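Local coordinates for protein Baccell_00875 (Bacteroides cellulosilyticus DSM 14838, PDB 5NO8) that probably cleaves the linkage between L-rhamnose and glucuronic acid as a polysaccharide lyase, removing the rhamnose caps of complex arabinogalactan proteins, at residues Pro186-Ile197 against Tyr233-Gly244. Residues are numbered along the deposited sequence; the frame is centred on the assembly and turned at random.
Sequences PHLGLVVTDGAI and YSLEWHVFAHNG
His187 and His242 begin a ladder between antiparallel strands 187-194 and 233-242, neighbours in an eight-stranded antiparallel sheet; near its far end the ladder carries a classic beta bulge, where Thr193 and Asp194 both face Glu236. Paired backbone bonds join His187 with His242, Gly189 with Phe240 and Val191 with His238. At the bulge Glu236 O accepts twice, from Thr193 N at 2.8 Å and Asp194 N at a longer 3.3 Å, both approaching from the same face of its carbonyl plane, and Glu236 N donates back to Asp194 O. On one face of the sheet Leu190, CG anti to the backbone N (chi1 179°), lays CD1 over the five-membered ring of Trp237, 3.9 Å from the centroid, while the indole NE1 is hydrogen-bonded to Glu125 OE1. On the other face the Phe240 ring lies over Gly189, whose CA is 4.1 Å from the ring centroid; a CB there would clash with the ring. Val191 CG2 meets the edge of the same ring, 3.6 Å from Phe240 CE1. The His242 ring takes His187 CB over one face, 3.4 Å from CE1, and its ND1 accepts in plane from Gly244 N, the N-cap of helix 245-254. With an alanine at His242, Gly244 N is likely to lose its side-chain acceptor and His187 CB the ring it packs on. Among polar side chains, Thr193 OG1 donates to the anti side of Glu236 OE2 at 2.6 Å, 18° out of the carboxylate plane.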
loop_
_atom_site.group_PDB
_atom_site.type_symbol
_atom_site.label_atom_id
_atom_site.label_comp_id
_atom_site.label_asym_id
_atom_site.label_seq_id
_atom_site.Cartn_x
_atom_site.Cartn_y
_atom_site.Cartn_z
ATOM N N PRO A 186 -14.149 11.549 -14.867
ATOM C CA PRO A 186 -14.563 11.510 -13.465
ATOM C C PRO A 186 -14.010 10.324 -12.678
ATOM O O PRO A 186 -13.664 9.281 -13.230
ATOM C CB PRO A 186 -16.075 11.356 -13.569
ATOM C CG PRO A 186 -16.255 10.546 -14.806
ATOM C CD PRO A 186 -15.210 11.049 -15.757
ATOM N N HIS A 187 -13.964 10.529 -11.369
ATOM C CA HIS A 187 -13.703 9.481 -10.410
ATOM C C HIS A 187 -15.005 9.140 -9.683
ATOM O O HIS A 187 -16.037 9.759 -9.919
ATOM C CB HIS A 187 -12.657 9.982 -9.452
ATOM C CG HIS A 187 -11.406 10.420 -10.135
ATOM N ND1 HIS A 187 -10.578 9.542 -10.788
ATOM C CD2 HIS A 187 -10.843 11.650 -10.272
ATOM C CE1 HIS A 187 -9.549 10.209 -11.295
ATOM N NE2 HIS A 187 -9.693 11.491 -11.006
ATOM N N LEU A 188 -14.942 8.150 -8.802
ATOM C CA LEU A 188 -16.114 7.698 -8.089
ATOM C C LEU A 188 -15.877 7.697 -6.584
ATOM O O LEU A 188 -14.802 7.349 -6.126
ATOM C CB LEU A 188 -16.449 6.288 -8.537
ATOM C CG LEU A 188 -17.851 5.753 -8.258
ATOM C CD1 LEU A 188 -18.832 6.344 -9.239
ATOM C CD2 LEU A 188 -17.891 4.240 -8.373
ATOM N N GLY A 189 -16.930 8.020 -5.855
ATOM C CA GLY A 189 -16.928 8.005 -4.410
ATOM C C GLY A 189 -18.096 7.213 -3.872
ATOM O O GLY A 189 -19.151 7.123 -4.516
ATOM N N LEU A 190 -17.895 6.658 -2.678
ATOM C CA LEU A 190 -18.945 6.010 -1.910
ATOM C C LEU A 190 -18.800 6.581 -0.517
ATOM O O LEU A 190 -17.715 6.477 0.061
ATOM C CB LEU A 190 -18.757 4.493 -1.883
ATOM C CG LEU A 190 -19.779 3.668 -1.077
ATOM C CD1 LEU A 190 -19.800 2.228 -1.573
ATOM C CD2 LEU A 190 -19.484 3.671 0.431
ATOM N N VAL A 191 -19.871 7.191 -0.010
ATOM C CA VAL A 191 -19.891 7.798 1.307
ATOM C C VAL A 191 -21.013 7.168 2.107
ATOM O O VAL A 191 -22.181 7.215 1.681
ATOM C CB VAL A 191 -20.060 9.316 1.213
ATOM C CG1 VAL A 191 -20.391 9.947 2.570
ATOM C CG2 VAL A 191 -18.784 9.917 0.657
ATOM N N VAL A 192 -20.659 6.595 3.254
ATOM C CA VAL A 192 -21.674 6.025 4.167
ATOM C C VAL A 192 -22.410 7.167 4.866
ATOM O O VAL A 192 -21.818 8.085 5.473
ATOM C CB VAL A 192 -21.041 5.059 5.200
ATOM C CG1 VAL A 192 -22.036 4.652 6.302
ATOM C CG2 VAL A 192 -20.431 3.872 4.502
ATOM N N THR A 193 -23.737 7.109 4.797
ATOM C CA THR A 193 -24.595 8.125 5.406
ATOM C C THR A 193 -25.524 7.620 6.483
ATOM O O THR A 193 -26.072 8.428 7.198
ATOM C CB THR A 193 -25.433 8.832 4.321
ATOM O OG1 THR A 193 -26.111 7.862 3.496
ATOM C CG2 THR A 193 -24.499 9.660 3.441
ATOM N N ASP A 194 -25.703 6.312 6.624
ATOM C CA ASP A 194 -26.400 5.772 7.768
ATOM C C ASP A 194 -25.763 4.418 8.063
ATOM O O ASP A 194 -25.322 3.736 7.152
ATOM C CB ASP A 194 -27.912 5.650 7.489
ATOM C CG ASP A 194 -28.728 5.402 8.753
ATOM O OD1 ASP A 194 -28.284 5.762 9.872
ATOM O OD2 ASP A 194 -29.845 4.863 8.642
ATOM N N GLY A 195 -25.705 4.046 9.335
ATOM C CA GLY A 195 -24.994 2.837 9.762
ATOM C C GLY A 195 -23.488 3.029 9.654
ATOM O O GLY A 195 -22.995 4.161 9.721
ATOM N N ALA A 196 -22.763 1.931 9.517
ATOM C CA ALA A 196 -21.305 1.950 9.605
ATOM C C ALA A 196 -20.655 0.825 8.832
ATOM O O ALA A 196 -21.260 -0.232 8.617
ATOM C CB ALA A 196 -20.875 1.896 11.059
ATOM N N ILE A 197 -19.412 1.063 8.429
ATOM C CA ILE A 197 -18.554 0.019 7.883
ATOM C C ILE A 197 -17.335 -0.049 8.800
ATOM O O ILE A 197 -16.642 0.957 9.019
ATOM C CB ILE A 197 -18.152 0.281 6.419
ATOM C CG1 ILE A 197 -19.362 0.207 5.491
ATOM C CG2 ILE A 197 -17.061 -0.688 5.941
ATOM C CD1 ILE A 197 -20.064 -1.136 5.472
ATOM N N TYR A 233 -31.352 -3.255 11.345
ATOM C CA TYR A 233 -30.151 -2.431 11.184
ATOM C C TYR A 233 -30.185 -1.858 9.768
ATOM O O TYR A 233 -30.481 -2.587 8.802
ATOM C CB TYR A 233 -28.912 -3.271 11.373
ATOM C CG TYR A 233 -27.654 -2.439 11.285
ATOM C CD1 TYR A 233 -27.260 -1.648 12.365
ATOM C CD2 TYR A 233 -26.901 -2.404 10.123
ATOM C CE1 TYR A 233 -26.111 -0.855 12.300
ATOM C CE2 TYR A 233 -25.751 -1.602 10.037
ATOM C CZ TYR A 233 -25.359 -0.851 11.148
ATOM O OH TYR A 233 -24.235 -0.053 11.088
ATOM N N SER A 234 -29.898 -0.563 9.639
ATOM C CA SER A 234 -29.862 0.096 8.347
ATOM C C SER A 234 -28.475 0.635 7.997
ATOM O O SER A 234 -27.792 1.246 8.816
ATOM C CB SER A 234 -30.869 1.244 8.250
ATOM O OG SER A 234 -30.987 1.922 9.481
ATOM N N LEU A 235 -28.104 0.408 6.753
ATOM C CA LEU A 235 -26.886 0.947 6.178
ATOM C C LEU A 235 -27.319 1.700 4.924
ATOM O O LEU A 235 -28.061 1.161 4.103
ATOM C CB LEU A 235 -25.968 -0.172 5.806
ATOM C CG LEU A 235 -24.753 0.165 4.945
ATOM C CD1 LEU A 235 -23.707 0.884 5.767
ATOM C CD2 LEU A 235 -24.202 -1.083 4.284
ATOM N N GLU A 236 -26.799 2.916 4.759
ATOM C CA GLU A 236 -27.074 3.684 3.578
ATOM C C GLU A 236 -25.763 4.280 3.067
ATOM O O GLU A 236 -24.929 4.733 3.845
ATOM C CB GLU A 236 -28.078 4.788 3.909
ATOM C CG GLU A 236 -28.451 5.673 2.737
ATOM C CD GLU A 236 -29.271 6.887 3.155
ATOM O OE1 GLU A 236 -30.480 6.883 2.856
ATOM O OE2 GLU A 236 -28.724 7.827 3.791
ATOM N N TRP A 237 -25.594 4.311 1.762
ATOM C CA TRP A 237 -24.492 5.063 1.213
ATOM C C TRP A 237 -24.890 5.752 -0.075
ATOM O O TRP A 237 -25.903 5.390 -0.675
ATOM C CB TRP A 237 -23.271 4.187 1.020
ATOM C CG TRP A 237 -23.432 2.915 0.182
ATOM C CD1 TRP A 237 -24.052 2.775 -1.025
ATOM C CD2 TRP A 237 -22.897 1.627 0.496
ATOM N NE1 TRP A 237 -23.960 1.490 -1.464
ATOM C CE2 TRP A 237 -23.250 0.759 -0.552
ATOM C CE3 TRP A 237 -22.129 1.134 1.546
ATOM C CZ2 TRP A 237 -22.863 -0.579 -0.577
ATOM C CZ3 TRP A 237 -21.757 -0.213 1.528
ATOM C CH2 TRP A 237 -22.135 -1.041 0.484
ATOM N N HIS A 238 -24.084 6.747 -0.453
ATOM C CA HIS A 238 -24.224 7.474 -1.706
ATOM C C HIS A 238 -23.019 7.140 -2.571
ATOM O O HIS A 238 -21.894 7.211 -2.070
ATOM C CB HIS A 238 -24.174 8.950 -1.453
ATOM C CG HIS A 238 -25.391 9.501 -0.807
ATOM N ND1 HIS A 238 -25.993 10.653 -1.253
ATOM C CD2 HIS A 238 -26.130 9.069 0.240
ATOM C CE1 HIS A 238 -27.048 10.921 -0.498
ATOM N NE2 HIS A 238 -27.143 9.986 0.428
ATOM N N VAL A 239 -23.267 6.781 -3.834
ATOM C CA VAL A 239 -22.250 6.531 -4.841
ATOM C C VAL A 239 -22.356 7.611 -5.901
ATOM O O VAL A 239 -23.445 7.914 -6.374
ATOM C CB VAL A 239 -22.411 5.137 -5.448
ATOM C CG1 VAL A 239 -21.378 4.914 -6.541
ATOM C CG2 VAL A 239 -22.288 4.087 -4.361
ATOM N N PHE A 240 -21.240 8.262 -6.215
ATOM C CA PHE A 240 -21.311 9.515 -6.985
ATOM C C PHE A 240 -20.003 9.799 -7.709
ATOM O O PHE A 240 -18.929 9.376 -7.297
ATOM C CB PHE A 240 -21.607 10.710 -6.068
ATOM C CG PHE A 240 -20.619 10.853 -4.937
ATOM C CD1 PHE A 240 -20.833 10.171 -3.729
ATOM C CD2 PHE A 240 -19.479 11.638 -5.064
ATOM C CE1 PHE A 240 -19.934 10.282 -2.685
ATOM C CE2 PHE A 240 -18.563 11.741 -4.012
ATOM C CZ PHE A 240 -18.793 11.066 -2.823
ATOM N N ALA A 241 -20.128 10.558 -8.786
ATOM C CA ALA A 241 -18.993 11.008 -9.550
ATOM C C ALA A 241 -18.349 12.186 -8.839
ATOM O O ALA A 241 -19.021 12.984 -8.206
ATOM C CB ALA A 241 -19.458 11.451 -10.934
ATOM N N HIS A 242 -17.040 12.303 -8.972
ATOM C CA HIS A 242 -16.325 13.455 -8.474
ATOM C C HIS A 242 -15.082 13.750 -9.296
ATOM O O HIS A 242 -14.676 12.964 -10.136
ATOM C CB HIS A 242 -16.018 13.327 -6.961
ATOM C CG HIS A 242 -14.988 12.299 -6.631
ATOM N ND1 HIS A 242 -13.638 12.532 -6.765
ATOM C CD2 HIS A 242 -15.106 11.017 -6.201
ATOM C CE1 HIS A 242 -12.966 11.454 -6.395
ATOM N NE2 HIS A 242 -13.835 10.515 -6.063
ATOM N N ASN A 243 -14.504 14.903 -9.055
ATOM C CA ASN A 243 -13.386 15.410 -9.864
ATOM C C ASN A 243 -12.022 15.339 -9.232
ATOM O O ASN A 243 -11.074 15.887 -9.769
ATOM C CB ASN A 243 -13.703 16.836 -10.300
ATOM C CG ASN A 243 -14.731 16.877 -11.400
ATOM O OD1 ASN A 243 -14.730 16.031 -12.308
ATOM N ND2 ASN A 243 -15.626 17.861 -11.334
ATOM N N GLY A 244 -11.881 14.652 -8.107
ATOM C CA GLY A 244 -10.559 14.478 -7.484
ATOM C C GLY A 244 -10.694 14.591 -5.979
ATOM O O GLY A 244 -11.807 14.755 -5.474
HETATM O O HOH W 1 -8.431 14.353 -10.542
#